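Local coordinates for retinol dehydratase (Spodoptera frugiperda, PDB 1FMJ), which converts retinol to anhydroretinol on a sulfotransferase framework, binding retinol together with the nucleotide adenosine-3',5'-diphosphate, at residues A[59-64]-A[176-181]; A[104-109]-A[159-164]; A[193-198]-A[208-213]. All coordinates share one frame; numbering follows the deposited sequence.

In the fold
Three contacts sample one P-loop-type sulfotransferase fold from its outer rim to its ligands. Contacts 1 and 2 both reach the central parallel sheet and lie about 13 Å apart between centres; they touch where Pro60 O probably accepts a hydrogen bond from Arg159 NH2, and contact 2 is nested in the chain inside the loop that contact 1 closes. Contact 3 follows later, among helices, its centre about 23 Å from that of contact 2 and about 34 Å from that of contact 1, which lies on the opposite side of the chain's centre. Contacts 2 and 3 both touch retinol, and contact 3 also binds the nucleotide through Ser193, whereas contact 1 is remote packing.

Contact 1 of 3, residues A[59-64]-A[176-181]; sequences MPLRPT and DTVKMV
A chi1 of -51° lays the hydroxyl of Thr177 beside its own backbone N and leaves CG2 trans to that nitrogen, and it is this methyl that reaches the peptide linking Arg62 to Pro63. In Val178 a similar turn (chi1 -47°) sets CG1 beside the backbone N, facing the same loop. Thr177 CG2 comes down over the flat face of the peptide, 3.4 Å from Arg62 C, and also brushes the proline ring. Val178 CG1 sits a step further back along the loop, 3.3 Å from Arg62 O and 3.9 Å from Leu61 CB, its side chain crossing that of Leu61 at about a right angle. The remaining link is between backbones: Pro63 CA points its hydrogen at Thr177 O, the carbon and oxygen 3.4 Å apart and the angle at hydrogen a nearly straight 168°. The side chain of Arg62 runs off the other way, where NH2 is hydrogen-bonded to Val153 O.

Both segments lead into neighbouring strands of the central parallel sheet, 66-70 and 179-184, which pair directly through Lys179 and Phe67. The contact thus brings together the two approaches on the same rim of the sheet, and Val178 continues the packing inward onto Phe67. Here methyl groups meet peptide atoms, and the one directional element is a C-H donor. That chemistry implies an association built on shape and dispersion between the two segments; conventional hydrogen bonds run instead to other partners, such as Val153 and strand 66-70.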
loop_
_atom_site.group_PDB
_atom_site.type_symbol
_atom_site.label_atom_id
_atom_site.label_comp_id
_atom_site.label_asym_id
_atom_site.label_seq_id
_atom_site.Cartn_x
_atom_site.Cartn_y
_atom_site.Cartn_z
ATOM N N MET A 59 13.558 6.091 -12.751
ATOM C CA MET A 59 12.399 6.725 -13.368
ATOM C C MET A 59 12.463 8.250 -13.449
ATOM O O MET A 59 12.711 8.942 -12.461
ATOM C CB MET A 59 11.100 6.292 -12.673
ATOM C CG MET A 59 11.017 6.579 -11.178
ATOM S SD MET A 59 9.409 6.069 -10.454
ATOM C CE MET A 59 9.482 6.875 -8.851
ATOM N N PRO A 60 12.271 8.797 -14.653
ATOM C CA PRO A 60 12.313 10.254 -14.782
ATOM C C PRO A 60 11.156 10.855 -13.990
ATOM O O PRO A 60 10.021 10.370 -14.073
ATOM C CB PRO A 60 12.162 10.472 -16.284
ATOM C CG PRO A 60 12.814 9.252 -16.851
ATOM C CD PRO A 60 12.264 8.153 -15.974
ATOM N N LEU A 61 11.447 11.895 -13.219
ATOM C CA LEU A 61 10.425 12.544 -12.412
ATOM C C LEU A 61 10.145 13.973 -12.863
ATOM O O LEU A 61 10.991 14.620 -13.485
ATOM C CB LEU A 61 10.833 12.520 -10.937
ATOM C CG LEU A 61 11.010 11.098 -10.377
ATOM C CD1 LEU A 61 11.419 11.176 -8.924
ATOM C CD2 LEU A 61 9.708 10.308 -10.515
ATOM N N ARG A 62 8.948 14.449 -12.530
ATOM C CA ARG A 62 8.491 15.778 -12.902
ATOM C C ARG A 62 8.080 16.578 -11.673
ATOM O O ARG A 62 7.567 16.017 -10.708
ATOM C CB ARG A 62 7.305 15.643 -13.848
ATOM C CG ARG A 62 7.556 14.630 -14.959
ATOM C CD ARG A 62 6.321 14.421 -15.820
ATOM N NE ARG A 62 6.570 13.476 -16.904
ATOM C CZ ARG A 62 5.620 12.945 -17.666
ATOM N NH1 ARG A 62 4.352 13.263 -17.469
ATOM N NH2 ARG A 62 5.938 12.084 -18.621
ATOM N N PRO A 63 8.296 17.908 -11.701
ATOM C CA PRO A 63 7.953 18.798 -10.588
ATOM C C PRO A 63 6.482 18.797 -10.185
ATOM O O PRO A 63 6.159 19.163 -9.060
ATOM C CB PRO A 63 8.427 20.168 -11.075
ATOM C CG PRO A 63 8.307 20.062 -12.567
ATOM C CD PRO A 63 8.849 18.678 -12.831
ATOM N N THR A 64 5.589 18.385 -11.086
ATOM C CA THR A 64 4.163 18.355 -10.750
ATOM C C THR A 64 3.711 16.983 -10.262
ATOM O O THR A 64 2.538 16.787 -9.963
ATOM C CB THR A 64 3.261 18.759 -11.942
ATOM O OG1 THR A 64 3.528 17.899 -13.055
ATOM C CG2 THR A 64 3.500 20.203 -12.336
ATOM N N ASP A 176 13.665 15.971 -4.394
ATOM C CA ASP A 176 14.122 17.278 -4.857
ATOM C C ASP A 176 13.167 17.718 -5.948
ATOM O O ASP A 176 13.053 18.902 -6.251
ATOM C CB ASP A 176 15.530 17.222 -5.464
ATOM C CG ASP A 176 16.610 16.959 -4.435
ATOM O OD1 ASP A 176 16.498 17.459 -3.300
ATOM O OD2 ASP A 176 17.589 16.261 -4.775
ATOM N N THR A 177 12.472 16.756 -6.541
ATOM C CA THR A 177 11.558 17.072 -7.629
ATOM C C THR A 177 10.072 16.930 -7.319
ATOM O O THR A 177 9.269 17.797 -7.671
ATOM C CB THR A 177 11.861 16.189 -8.852
ATOM O OG1 THR A 177 13.259 16.267 -9.157
ATOM C CG2 THR A 177 11.047 16.649 -10.058
ATOM N N VAL A 178 9.708 15.840 -6.660
ATOM C CA VAL A 178 8.304 15.578 -6.376
ATOM C C VAL A 178 7.881 15.707 -4.926
ATOM O O VAL A 178 8.710 15.689 -4.014
ATOM C CB VAL A 178 7.917 14.159 -6.877
ATOM C CG1 VAL A 178 8.443 13.963 -8.283
ATOM C CG2 VAL A 178 8.489 13.081 -5.952
ATOM N N LYS A 179 6.577 15.854 -4.724
ATOM C CA LYS A 179 6.027 15.941 -3.387
ATOM C C LYS A 179 5.503 14.552 -3.037
ATOM O O LYS A 179 5.035 13.811 -3.908
ATOM C CB LYS A 179 4.905 16.979 -3.331
ATOM C CG LYS A 179 5.419 18.397 -3.520
ATOM C CD LYS A 179 4.325 19.432 -3.393
ATOM C CE LYS A 179 4.879 20.814 -3.685
ATOM N NZ LYS A 179 6.050 21.130 -2.808
ATOM N N MET A 180 5.597 14.193 -1.765
ATOM C CA MET A 180 5.153 12.885 -1.304
ATOM C C MET A 180 4.491 12.953 0.058
ATOM O O MET A 180 4.939 13.690 0.941
ATOM C CB MET A 180 6.346 11.919 -1.235
ATOM C CG MET A 180 6.059 10.585 -0.512
ATOM S SD MET A 180 7.471 9.416 -0.529
ATOM C CE MET A 180 7.479 8.966 -2.262
ATOM N N VAL A 181 3.406 12.198 0.215
ATOM C CA VAL A 181 2.707 12.113 1.492
ATOM C C VAL A 181 2.854 10.654 1.884
ATOM O O VAL A 181 2.383 9.766 1.179
ATOM C CB VAL A 181 1.208 12.455 1.375
ATOM C CG1 VAL A 181 0.565 12.419 2.760
ATOM C CG2 VAL A 181 1.035 13.837 0.766
#

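Contact 2 of 3, residues A[104-109]-A[159-164]; sequences IYLDGF and RFVKTH. With RTL (retinol), chain H.
Ile104 opens a short parallel pairing with strand 160-163: its N donates to Phe160 O (3.0 Å) and its O accepts from Lys162 N. Its side chain shares a sheet face with Val161. Tyr105 projects from the other face, beside Lys162. With CG trans to the backbone N (chi1 -172°), its ring is sandwiched, Gly108 CA over one face and Lys162 CE over the other, 3.9 Å from the ring centroid and almost on the normal. Lys162 NZ adds a cation-pi contact over that same face before donating to the retinol hydroxyl O1 at 2.9 Å. Beyond the ring, Tyr105 OH lies at the edge of the His164 imidazole and 3.2 Å from retinol C15. His164 NE2 shares a hydrogen bond with O1, also at 2.9 Å, so lysine and histidine together grip the alcohol.

Leu106 N closes the ladder on Lys162 O, while its CB packs on Val161 CG1. At Asp107, chi1 of 49° tucks the carboxylate back toward the second strand. There OD1 accepts from Thr163 OG1 (2.9 Å), which comes from well above the carboxylate plane, and from His164 N (3.0 Å), both on one face of the group. This double grip ties the type I turn 105-108 to the strand end that carries His164.

Strand 104-105 is an outermost strand of the five-stranded parallel sheet, and strand 160-163 separates it from strand 66-70. Helix 146-152 packs through Leu150 on Ile104, Leu106 and Val161, whereas helix 76-87 meets Lys162 and His164 through Gln80 and Thr76.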
loop_
_atom_site.group_PDB
_atom_site.type_symbol
_atom_site.label_atom_id
_atom_site.label_comp_id
_atom_site.label_asym_id
_atom_site.label_seq_id
_atom_site.Cartn_x
_atom_site.Cartn_y
_atom_site.Cartn_z
ATOM N N ILE A 104 -1.583 6.014 -10.679
ATOM C CA ILE A 104 -0.863 4.904 -11.272
ATOM C C ILE A 104 -0.280 4.198 -10.064
ATOM O O ILE A 104 0.341 4.824 -9.203
ATOM C CB ILE A 104 0.292 5.350 -12.177
ATOM C CG1 ILE A 104 -0.265 5.967 -13.461
ATOM C CG2 ILE A 104 1.200 4.142 -12.496
ATOM C CD1 ILE A 104 0.796 6.480 -14.398
ATOM N N TYR A 105 -0.520 2.901 -9.988
ATOM C CA TYR A 105 -0.024 2.094 -8.895
ATOM C C TYR A 105 1.343 1.628 -9.371
ATOM O O TYR A 105 1.448 0.670 -10.122
ATOM C CB TYR A 105 -0.976 0.917 -8.678
ATOM C CG TYR A 105 -0.703 0.083 -7.452
ATOM C CD1 TYR A 105 -1.558 -0.958 -7.110
ATOM C CD2 TYR A 105 0.413 0.312 -6.652
ATOM C CE1 TYR A 105 -1.316 -1.762 -6.004
ATOM C CE2 TYR A 105 0.671 -0.483 -5.543
ATOM C CZ TYR A 105 -0.202 -1.523 -5.227
ATOM O OH TYR A 105 0.039 -2.329 -4.140
ATOM N N LEU A 106 2.383 2.336 -8.938
ATOM C CA LEU A 106 3.756 2.044 -9.333
ATOM C C LEU A 106 4.196 0.589 -9.170
ATOM O O LEU A 106 4.725 -0.016 -10.113
ATOM C CB LEU A 106 4.710 2.971 -8.569
ATOM C CG LEU A 106 6.184 2.946 -8.997
ATOM C CD1 LEU A 106 6.288 3.171 -10.499
ATOM C CD2 LEU A 106 6.954 4.019 -8.237
ATOM N N ASP A 107 3.981 0.020 -7.985
ATOM C CA ASP A 107 4.384 -1.356 -7.740
ATOM C C ASP A 107 3.272 -2.406 -7.841
ATOM O O ASP A 107 3.465 -3.554 -7.454
ATOM C CB ASP A 107 5.108 -1.460 -6.382
ATOM C CG ASP A 107 4.354 -0.783 -5.241
ATOM O OD1 ASP A 107 3.941 0.386 -5.386
ATOM O OD2 ASP A 107 4.200 -1.420 -4.178
ATOM N N GLY A 108 2.116 -2.022 -8.371
ATOM C CA GLY A 108 1.024 -2.974 -8.498
ATOM C C GLY A 108 1.323 -4.184 -9.379
ATOM O O GLY A 108 0.938 -5.315 -9.075
ATOM N N PHE A 109 2.024 -3.954 -10.480
ATOM C CA PHE A 109 2.335 -5.031 -11.409
ATOM C C PHE A 109 3.050 -6.227 -10.804
ATOM O O PHE A 109 2.758 -7.361 -11.161
ATOM C CB PHE A 109 3.200 -4.496 -12.538
ATOM C CG PHE A 109 4.619 -4.255 -12.132
ATOM C CD1 PHE A 109 5.601 -5.203 -12.400
ATOM C CD2 PHE A 109 4.966 -3.106 -11.438
ATOM C CE1 PHE A 109 6.908 -5.005 -11.980
ATOM C CE2 PHE A 109 6.275 -2.901 -11.012
ATOM C CZ PHE A 109 7.247 -3.857 -11.286
ATOM N N ARG A 159 0.684 13.818 -12.816
ATOM C CA ARG A 159 0.754 12.414 -12.449
ATOM C C ARG A 159 0.607 12.190 -10.954
ATOM O O ARG A 159 1.346 12.770 -10.150
ATOM C CB ARG A 159 2.076 11.792 -12.916
ATOM C CG ARG A 159 2.276 11.787 -14.428
ATOM C CD ARG A 159 3.552 11.023 -14.820
ATOM N NE ARG A 159 4.760 11.595 -14.229
ATOM C CZ ARG A 159 5.994 11.173 -14.494
ATOM N NH1 ARG A 159 6.190 10.170 -15.345
ATOM N NH2 ARG A 159 7.034 11.758 -13.911
ATOM N N PHE A 160 -0.369 11.359 -10.594
ATOM C CA PHE A 160 -0.610 10.999 -9.207
ATOM C C PHE A 160 -0.122 9.560 -9.092
ATOM O O PHE A 160 -0.632 8.670 -9.771
ATOM C CB PHE A 160 -2.101 11.086 -8.864
ATOM C CG PHE A 160 -2.618 12.496 -8.762
ATOM C CD1 PHE A 160 -3.040 13.183 -9.901
ATOM C CD2 PHE A 160 -2.651 13.150 -7.533
ATOM C CE1 PHE A 160 -3.483 14.502 -9.812
ATOM C CE2 PHE A 160 -3.093 14.471 -7.429
ATOM C CZ PHE A 160 -3.511 15.151 -8.569
ATOM N N VAL A 161 0.880 9.343 -8.250
ATOM C CA VAL A 161 1.455 8.017 -8.088
ATOM C C VAL A 161 1.211 7.411 -6.721
ATOM O O VAL A 161 1.464 8.048 -5.691
ATOM C CB VAL A 161 2.982 8.044 -8.317
ATOM C CG1 VAL A 161 3.534 6.620 -8.276
ATOM C CG2 VAL A 161 3.304 8.721 -9.638
ATOM N N LYS A 162 0.722 6.175 -6.721
ATOM C CA LYS A 162 0.480 5.441 -5.488
ATOM C C LYS A 162 1.579 4.399 -5.409
ATOM O O LYS A 162 1.888 3.755 -6.408
ATOM C CB LYS A 162 -0.872 4.733 -5.541
ATOM C CG LYS A 162 -1.010 3.587 -4.550
ATOM C CD LYS A 162 -2.286 2.806 -4.800
ATOM C CE LYS A 162 -2.368 1.589 -3.915
ATOM N NZ LYS A 162 -3.627 0.846 -4.139
ATOM N N THR A 163 2.187 4.229 -4.242
ATOM C CA THR A 163 3.233 3.225 -4.133
ATOM C C THR A 163 3.434 2.725 -2.717
ATOM O O THR A 163 3.176 3.440 -1.743
ATOM C CB THR A 163 4.606 3.755 -4.658
ATOM O OG1 THR A 163 5.548 2.673 -4.699
ATOM C CG2 THR A 163 5.160 4.827 -3.738
ATOM N N HIS A 164 3.884 1.481 -2.615
ATOM C CA HIS A 164 4.184 0.886 -1.331
ATOM C C HIS A 164 5.687 0.603 -1.331
ATOM O O HIS A 164 6.191 -0.152 -0.515
ATOM C CB HIS A 164 3.375 -0.401 -1.116
ATOM C CG HIS A 164 1.892 -0.183 -1.110
ATOM N ND1 HIS A 164 1.283 0.772 -0.324
ATOM C CD2 HIS A 164 0.896 -0.788 -1.802
ATOM C CE1 HIS A 164 -0.022 0.748 -0.533
ATOM N NE2 HIS A 164 -0.284 -0.190 -1.425
HETATM C C1 RTL H . -4.822 -11.417 -8.269
HETATM C C2 RTL H . -4.108 -12.700 -8.805
HETATM C C3 RTL H . -3.428 -12.485 -10.151
HETATM C C4 RTL H . -3.337 -11.305 -11.116
HETATM C C5 RTL H . -4.097 -10.163 -10.438
HETATM C C6 RTL H . -4.758 -10.148 -9.200
HETATM C C7 RTL H . -5.448 -8.944 -8.666
HETATM C C8 RTL H . -4.817 -7.925 -8.011
HETATM C C9 RTL H . -5.489 -6.733 -7.478
HETATM C C10 RTL H . -4.705 -5.790 -6.838
HETATM C C11 RTL H . -5.080 -4.506 -6.205
HETATM C C12 RTL H . -4.522 -4.377 -4.955
HETATM C C13 RTL H . -4.540 -3.354 -3.888
HETATM C C14 RTL H . -3.970 -3.267 -2.649
HETATM C C15 RTL H . -2.672 -2.586 -2.509
HETATM O O1 RTL H . -2.814 -1.246 -2.295
HETATM C C16 RTL H . -4.087 -11.249 -6.924
HETATM C C17 RTL H . -6.245 -11.924 -7.981
HETATM C C18 RTL H . -4.081 -8.930 -11.356
HETATM C C19 RTL H . -7.012 -6.574 -7.643
HETATM C C20 RTL H . -5.421 -2.203 -4.401
#

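Contact 3 of 3, residues A[193-198]-A[208-213]; sequences SSFHHA and SNFKDF. With A3P (adenosine-3'-5'-diphosphate), chain G; RTL (retinol), chain H.
Phe195 lays one face of its ring over the start of helix 210-218, with Phe210 CB poised above the centroid at 4.0 Å. Its CG stands trans to the backbone N (chi1 166°), which sends the ring out of helix 187-200 into the angle between Phe210 and Phe213. Two offset edge-to-face pairs result. The edge of Phe210 is turned toward the face of Phe195, the two centroids 5.4 Å apart and the planes at 74°; the edge of Phe195 in turn addresses the face of Phe213, the planes at 61°. Phe195 is therefore a face to one neighbour and an edge to the other. Phe213 also spreads its ring beneath the helix backbone, with Phe195 CA over its centre, 3.7 Å from the centroid. The far end of that ring reaches the preceding residue, Phe213 CZ lying 3.6 Å from Ser194 CB, while Ala198 CB approaches it from one turn further on.

A capping box secures the start of the second helix: Asp212 N donates to Asn209 OD1 at 2.9 Å, and Asn209 N returns a weak bond to Asp212 OD2. Tyr222 meets Phe213 edge-to-face, extending the aromatic cluster.

The first helix carries ligand contacts away from this cluster. Ser193 OG donates to O1P of the nucleotide 3'-phosphate (2.6 Å) and is also hydrogen-bonded to Arg73 NE, while His197 NE2 approaches retinol C14 at 3.0 Å. The chemistry is thus divided: aromatic faces, edges and C-H groups join the two helices, while the capping box holds the second helix start and Ser193 binds the nucleotide. A helix that lines both pockets is consequently held against the second helix here by packing, chiefly aromatic, and not by hydrogen bonds between the two segments.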
loop_
_atom_site.group_PDB
_atom_site.type_symbol
_atom_site.label_atom_id
_atom_site.label_comp_id
_atom_site.label_asym_id
_atom_site.label_seq_id
_atom_site.Cartn_x
_atom_site.Cartn_y
_atom_site.Cartn_z
ATOM N N SER A 193 -5.058 -5.659 9.219
ATOM C CA SER A 193 -5.641 -5.221 7.956
ATOM C C SER A 193 -4.990 -5.928 6.769
ATOM O O SER A 193 -5.653 -6.215 5.769
ATOM C CB SER A 193 -5.520 -3.705 7.782
ATOM O OG SER A 193 -6.197 -3.289 6.600
ATOM N N SER A 194 -3.692 -6.201 6.876
ATOM C CA SER A 194 -2.981 -6.881 5.805
ATOM C C SER A 194 -3.449 -8.332 5.734
ATOM O O SER A 194 -3.534 -8.915 4.660
ATOM C CB SER A 194 -1.470 -6.812 6.042
ATOM O OG SER A 194 -0.999 -5.481 5.902
ATOM N N PHE A 195 -3.759 -8.910 6.892
ATOM C CA PHE A 195 -4.239 -10.282 6.945
ATOM C C PHE A 195 -5.522 -10.377 6.117
ATOM O O PHE A 195 -5.618 -11.205 5.215
ATOM C CB PHE A 195 -4.513 -10.686 8.401
ATOM C CG PHE A 195 -5.323 -11.959 8.552
ATOM C CD1 PHE A 195 -4.790 -13.196 8.201
ATOM C CD2 PHE A 195 -6.612 -11.913 9.073
ATOM C CE1 PHE A 195 -5.532 -14.372 8.373
ATOM C CE2 PHE A 195 -7.361 -13.082 9.249
ATOM C CZ PHE A 195 -6.817 -14.312 8.899
ATOM N N HIS A 196 -6.491 -9.514 6.424
ATOM C CA HIS A 196 -7.774 -9.493 5.730
ATOM C C HIS A 196 -7.666 -9.182 4.260
ATOM O O HIS A 196 -8.426 -9.713 3.447
ATOM C CB HIS A 196 -8.709 -8.479 6.378
ATOM C CG HIS A 196 -9.357 -8.982 7.624
ATOM N ND1 HIS A 196 -10.370 -9.917 7.607
ATOM C CD2 HIS A 196 -9.128 -8.696 8.927
ATOM C CE1 HIS A 196 -10.737 -10.183 8.848
ATOM N NE2 HIS A 196 -9.998 -9.456 9.667
ATOM N N HIS A 197 -6.739 -8.292 3.926
ATOM C CA HIS A 197 -6.511 -7.916 2.545
ATOM C C HIS A 197 -5.948 -9.104 1.766
ATOM O O HIS A 197 -6.253 -9.273 0.579
ATOM C CB HIS A 197 -5.547 -6.734 2.495
ATOM C CG HIS A 197 -5.153 -6.327 1.110
ATOM N ND1 HIS A 197 -4.020 -6.807 0.488
ATOM C CD2 HIS A 197 -5.736 -5.480 0.231
ATOM C CE1 HIS A 197 -3.924 -6.273 -0.717
ATOM N NE2 HIS A 197 -4.953 -5.465 -0.898
ATOM N N ALA A 198 -5.135 -9.927 2.429
ATOM C CA ALA A 198 -4.560 -11.098 1.772
ATOM C C ALA A 198 -5.693 -12.091 1.524
ATOM O O ALA A 198 -5.713 -12.794 0.514
ATOM C CB ALA A 198 -3.476 -11.722 2.632
ATOM N N SER A 208 -4.657 -21.234 6.863
ATOM C CA SER A 208 -3.761 -20.386 7.645
ATOM C C SER A 208 -4.572 -19.368 8.439
ATOM O O SER A 208 -5.629 -18.923 7.980
ATOM C CB SER A 208 -2.769 -19.655 6.729
ATOM O OG SER A 208 -1.780 -20.539 6.215
ATOM N N ASN A 209 -4.082 -19.007 9.625
ATOM C CA ASN A 209 -4.769 -18.038 10.478
ATOM C C ASN A 209 -3.955 -16.755 10.668
ATOM O O ASN A 209 -2.864 -16.602 10.113
ATOM C CB ASN A 209 -5.079 -18.644 11.854
ATOM C CG ASN A 209 -3.836 -19.145 12.563
ATOM O OD1 ASN A 209 -2.773 -18.528 12.492
ATOM N ND2 ASN A 209 -3.968 -20.266 13.268
ATOM N N PHE A 210 -4.481 -15.843 11.473
ATOM C CA PHE A 210 -3.793 -14.582 11.693
ATOM C C PHE A 210 -2.450 -14.709 12.397
ATOM O O PHE A 210 -1.514 -13.987 12.074
ATOM C CB PHE A 210 -4.666 -13.602 12.473
ATOM C CG PHE A 210 -3.996 -12.285 12.709
ATOM C CD1 PHE A 210 -3.664 -11.463 11.634
ATOM C CD2 PHE A 210 -3.624 -11.899 13.988
ATOM C CE1 PHE A 210 -2.964 -10.278 11.833
ATOM C CE2 PHE A 210 -2.925 -10.718 14.193
ATOM C CZ PHE A 210 -2.594 -9.908 13.117
ATOM N N LYS A 211 -2.346 -15.613 13.367
ATOM C CA LYS A 211 -1.083 -15.763 14.071
ATOM C C LYS A 211 0.022 -16.194 13.119
ATOM O O LYS A 211 1.159 -15.754 13.267
ATOM C CB LYS A 211 -1.203 -16.762 15.216
ATOM C CG LYS A 211 0.069 -16.862 16.035
ATOM C CD LYS A 211 -0.094 -17.788 17.227
ATOM C CE LYS A 211 1.167 -17.817 18.072
ATOM N NZ LYS A 211 1.094 -18.881 19.117
ATOM N N ASP A 212 -0.299 -17.052 12.148
ATOM C CA ASP A 212 0.708 -17.480 11.179
ATOM C C ASP A 212 1.060 -16.267 10.323
ATOM O O ASP A 212 2.196 -16.101 9.886
ATOM C CB ASP A 212 0.183 -18.571 10.246
ATOM C CG ASP A 212 -0.168 -19.845 10.966
ATOM O OD1 ASP A 212 0.531 -20.192 11.936
ATOM O OD2 ASP A 212 -1.141 -20.506 10.538
ATOM N N PHE A 213 0.065 -15.428 10.073
ATOM C CA PHE A 213 0.289 -14.238 9.270
ATOM C C PHE A 213 1.183 -13.285 10.062
ATOM O O PHE A 213 2.092 -12.668 9.505
ATOM C CB PHE A 213 -1.038 -13.558 8.926
ATOM C CG PHE A 213 -0.889 -12.396 7.984
ATOM C CD1 PHE A 213 -0.755 -12.608 6.613
ATOM C CD2 PHE A 213 -0.818 -11.095 8.468
ATOM C CE1 PHE A 213 -0.550 -11.536 5.739
ATOM C CE2 PHE A 213 -0.612 -10.016 7.597
ATOM C CZ PHE A 213 -0.478 -10.241 6.234
HETATM P P1 A3P G . -8.853 -1.610 8.250
HETATM O O1P A3P G . -8.536 -2.895 7.601
HETATM O O2P A3P G . -10.304 -1.333 8.222
HETATM O O3P A3P G . -8.371 -1.603 9.639
HETATM P P2 A3P G . -4.808 1.360 2.562
HETATM O O4P A3P G . -5.661 2.286 1.800
HETATM O O5P A3P G . -3.440 1.905 2.701
HETATM O O6P A3P G . -4.787 0.027 1.894
HETATM O "O5'" A3P G . -5.412 1.185 4.011
HETATM C "C5'" A3P G . -6.711 0.655 4.220
HETATM C "C4'" A3P G . -7.157 0.853 5.672
HETATM O "O4'" A3P G . -7.748 2.179 5.780
HETATM C "C3'" A3P G . -8.264 -0.120 6.083
HETATM O "O3'" A3P G . -8.095 -0.442 7.483
HETATM C "C2'" A3P G . -9.504 0.667 5.708
HETATM O "O2'" A3P G . -10.764 0.195 6.174
HETATM C "C1'" A3P G . -9.109 2.049 6.207
HETATM N N9 A3P G . -9.929 3.118 5.624
HETATM C C8 A3P G . -10.276 3.342 4.300
HETATM N N7 A3P G . -11.025 4.393 4.097
HETATM C C5 A3P G . -11.198 4.917 5.371
HETATM C C6 A3P G . -11.907 6.061 5.879
HETATM N N6 A3P G . -12.594 6.902 5.099
HETATM N N1 A3P G . -11.870 6.304 7.251
HETATM C C2 A3P G . -11.175 5.466 8.086
HETATM N N3 A3P G . -10.467 4.352 7.724
HETATM C C4 A3P G . -10.522 4.135 6.344
HETATM C C1 RTL H . -4.822 -11.417 -8.269
HETATM C C2 RTL H . -4.108 -12.700 -8.805
HETATM C C3 RTL H . -3.428 -12.485 -10.151
HETATM C C4 RTL H . -3.337 -11.305 -11.116
HETATM C C5 RTL H . -4.097 -10.163 -10.438
HETATM C C6 RTL H . -4.758 -10.148 -9.200
HETATM C C7 RTL H . -5.448 -8.944 -8.666
HETATM C C8 RTL H . -4.817 -7.925 -8.011
HETATM C C9 RTL H . -5.489 -6.733 -7.478
HETATM C C10 RTL H . -4.705 -5.790 -6.838
HETATM C C11 RTL H . -5.080 -4.506 -6.205
HETATM C C12 RTL H . -4.522 -4.377 -4.955
HETATM C C13 RTL H . -4.540 -3.354 -3.888
HETATM C C14 RTL H . -3.970 -3.267 -2.649
HETATM C C15 RTL H . -2.672 -2.586 -2.509
HETATM O O1 RTL H . -2.814 -1.246 -2.295
HETATM C C16 RTL H . -4.087 -11.249 -6.924
HETATM C C17 RTL H . -6.245 -11.924 -7.981
HETATM C C18 RTL H . -4.081 -8.930 -11.356
HETATM C C19 RTL H . -7.012 -6.574 -7.643
HETATM C C20 RTL H . -5.421 -2.203 -4.401
#